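Local coordinates for T9SS C-terminal target domain-containing protein (Bacteroides cellulosilyticus, PDB 5JVK), which probably hydrolyses O-glycosidic bonds of glycans as a family 39 glycoside hydrolase from a gut symbiont, at residues S286-M291 / W337-G342. Numbering follows the deposited sequence.
Sequences SIHPYM and WVTEIG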
loop_
_atom_site.group_PDB
_atom_site.type_symbol
_atom_site.label_atom_id
_atom_site.label_comp_id
_atom_site.label_asym_id
_atom_site.label_seq_id
_atom_site.Cartn_x
_atom_site.Cartn_y
_atom_site.Cartn_z
ATOM N N SER A 286 13.773 -8.543 -0.056
ATOM C CA SER A 286 12.907 -7.395 0.189
ATOM C C SER A 286 13.660 -6.180 0.725
ATOM O O SER A 286 14.687 -6.320 1.397
ATOM C CB SER A 286 11.779 -7.769 1.152
ATOM O OG SER A 286 12.289 -8.172 2.409
ATOM N N ILE A 287 13.122 -4.997 0.420
ATOM C CA ILE A 287 13.634 -3.720 0.926
ATOM C C ILE A 287 12.506 -2.896 1.553
ATOM O O ILE A 287 11.342 -3.036 1.174
ATOM C CB ILE A 287 14.329 -2.890 -0.177
ATOM C CG1 ILE A 287 13.413 -2.676 -1.389
ATOM C CG2 ILE A 287 15.620 -3.572 -0.609
ATOM C CD1 ILE A 287 13.801 -1.480 -2.223
ATOM N N HIS A 288 12.870 -2.037 2.503
ATOM C CA HIS A 288 11.949 -1.099 3.146
ATOM C C HIS A 288 12.444 0.331 2.887
ATOM O O HIS A 288 12.886 1.009 3.817
ATOM C CB HIS A 288 11.885 -1.370 4.658
ATOM C CG HIS A 288 11.127 -2.607 5.036
ATOM N ND1 HIS A 288 10.808 -2.899 6.342
ATOM C CD2 HIS A 288 10.609 -3.613 4.291
ATOM C CE1 HIS A 288 10.144 -4.040 6.389
ATOM N NE2 HIS A 288 10.005 -4.491 5.157
ATOM N N PRO A 289 12.380 0.800 1.626
ATOM C CA PRO A 289 13.035 2.061 1.267
ATOM C C PRO A 289 12.225 3.300 1.672
ATOM O O PRO A 289 11.690 4.007 0.818
ATOM C CB PRO A 289 13.157 1.942 -0.255
ATOM C CG PRO A 289 11.901 1.236 -0.636
ATOM C CD PRO A 289 11.670 0.228 0.465
ATOM N N TYR A 290 12.147 3.559 2.974
ATOM C CA TYR A 290 11.415 4.715 3.487
ATOM C C TYR A 290 12.147 6.005 3.122
ATOM O O TYR A 290 13.333 6.151 3.414
ATOM C CB TYR A 290 11.242 4.634 5.010
ATOM C CG TYR A 290 10.155 3.686 5.468
ATOM C CD1 TYR A 290 8.836 4.119 5.578
ATOM C CD2 TYR A 290 10.442 2.361 5.814
ATOM C CE1 TYR A 290 7.831 3.265 6.009
ATOM C CE2 TYR A 290 9.441 1.500 6.248
ATOM C CZ TYR A 290 8.136 1.960 6.342
ATOM O OH TYR A 290 7.124 1.129 6.764
ATOM N N MET A 291 11.429 6.929 2.482
ATOM C CA MET A 291 11.960 8.241 2.109
ATOM C C MET A 291 11.269 9.388 2.850
ATOM O O MET A 291 11.534 10.556 2.561
ATOM C CB MET A 291 11.800 8.438 0.607
ATOM C CG MET A 291 12.541 7.405 -0.224
ATOM S SD MET A 291 11.810 7.205 -1.852
ATOM C CE MET A 291 12.571 5.660 -2.345
ATOM N N TRP A 337 11.187 -7.330 -3.736
ATOM C CA TRP A 337 9.869 -7.035 -3.175
ATOM C C TRP A 337 9.942 -5.828 -2.245
ATOM O O TRP A 337 10.686 -5.846 -1.271
ATOM C CB TRP A 337 9.357 -8.258 -2.417
ATOM C CG TRP A 337 9.122 -9.430 -3.313
ATOM C CD1 TRP A 337 10.064 -10.279 -3.819
ATOM C CD2 TRP A 337 7.862 -9.876 -3.827
ATOM N NE1 TRP A 337 9.468 -11.230 -4.613
ATOM C CE2 TRP A 337 8.117 -11.008 -4.634
ATOM C CE3 TRP A 337 6.541 -9.434 -3.679
ATOM C CZ2 TRP A 337 7.099 -11.705 -5.292
ATOM C CZ3 TRP A 337 5.527 -10.127 -4.337
ATOM C CH2 TRP A 337 5.814 -11.250 -5.134
ATOM N N VAL A 338 9.172 -4.783 -2.540
ATOM C CA VAL A 338 9.141 -3.588 -1.690
ATOM C C VAL A 338 8.081 -3.818 -0.611
ATOM O O VAL A 338 6.953 -3.333 -0.705
ATOM C CB VAL A 338 8.886 -2.309 -2.518
ATOM C CG1 VAL A 338 8.976 -1.064 -1.641
ATOM C CG2 VAL A 338 9.875 -2.233 -3.678
ATOM N N THR A 339 8.461 -4.578 0.412
ATOM C CA THR A 339 7.509 -5.085 1.407
ATOM C C THR A 339 7.038 -4.046 2.430
ATOM O O THR A 339 6.049 -4.279 3.121
ATOM C CB THR A 339 8.054 -6.332 2.135
ATOM O OG1 THR A 339 9.281 -6.018 2.806
ATOM C CG2 THR A 339 8.283 -7.465 1.138
ATOM N N GLU A 340 7.736 -2.915 2.530
ATOM C CA GLU A 340 7.194 -1.726 3.195
ATOM C C GLU A 340 7.670 -0.453 2.503
ATOM O O GLU A 340 8.858 -0.294 2.227
ATOM C CB GLU A 340 7.601 -1.645 4.670
ATOM C CG GLU A 340 7.043 -2.730 5.579
ATOM C CD GLU A 340 7.388 -2.516 7.046
ATOM O OE1 GLU A 340 7.810 -1.402 7.433
ATOM O OE2 GLU A 340 7.248 -3.482 7.822
ATOM N N ILE A 341 6.731 0.444 2.222
ATOM C CA ILE A 341 7.053 1.831 1.906
ATOM C C ILE A 341 5.854 2.674 2.326
ATOM O O ILE A 341 4.714 2.237 2.183
ATOM C CB ILE A 341 7.419 2.027 0.415
ATOM C CG1 ILE A 341 7.895 3.463 0.161
ATOM C CG2 ILE A 341 6.254 1.676 -0.505
ATOM C CD1 ILE A 341 8.521 3.667 -1.202
ATOM N N GLY A 342 6.105 3.859 2.871
ATOM C CA GLY A 342 5.017 4.710 3.318
ATOM C C GLY A 342 5.436 6.050 3.876
ATOM O O GLY A 342 6.612 6.292 4.143
HETATM O O HOH W 1 8.642 6.565 2.160
#
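Glu-340 lies across the imidazole of His-288 and shows how, at the C-terminal end of a TIM barrel, a segment that has turned from strand to loop can stay alongside its neighbour, its side chains bridging to Thr-339 and Glu-340. The His-288 ring fills the angle between these two. CB of Glu-340 sits over its face, 3.6 Å from the centroid, as a CH-pi contact, and the extended chain carries the carboxylate onward nearly flat against the same face, the planes 21° apart. At the ring's edge, NE2 bonds in plane to OG1 of Thr-339 at 2.9 Å, an oxygen also hydrogen-bonded to Glu-219, while ND1 turns to Glu-223. Tyr-290, with CG beside its own backbone N (chi1 -78°), sets its ring almost perpendicular to the carboxylate and brings OH to OE1 of Glu-340 at 2.7 Å, on the anti side, 27° out of the carboxylate plane. On the barrel's outer side, the Pro-289 ring wedges its CD against CG1 of Val-338 at 3.7 Å and its CG towards CD1 of Ile-341; Pro-289 and Val-338 both touch Trp-316 of helix 312-325. A water joins N of Met-291 to O of Gly-342. Tyr-290 and Arg-134, salt-bridged to OE2, grip the two carboxylate oxygens and the imidazole backs the flat group, probably restricting rotation; a glutamate ending the seventh barrel strand is consistent with the family 39 nucleophile.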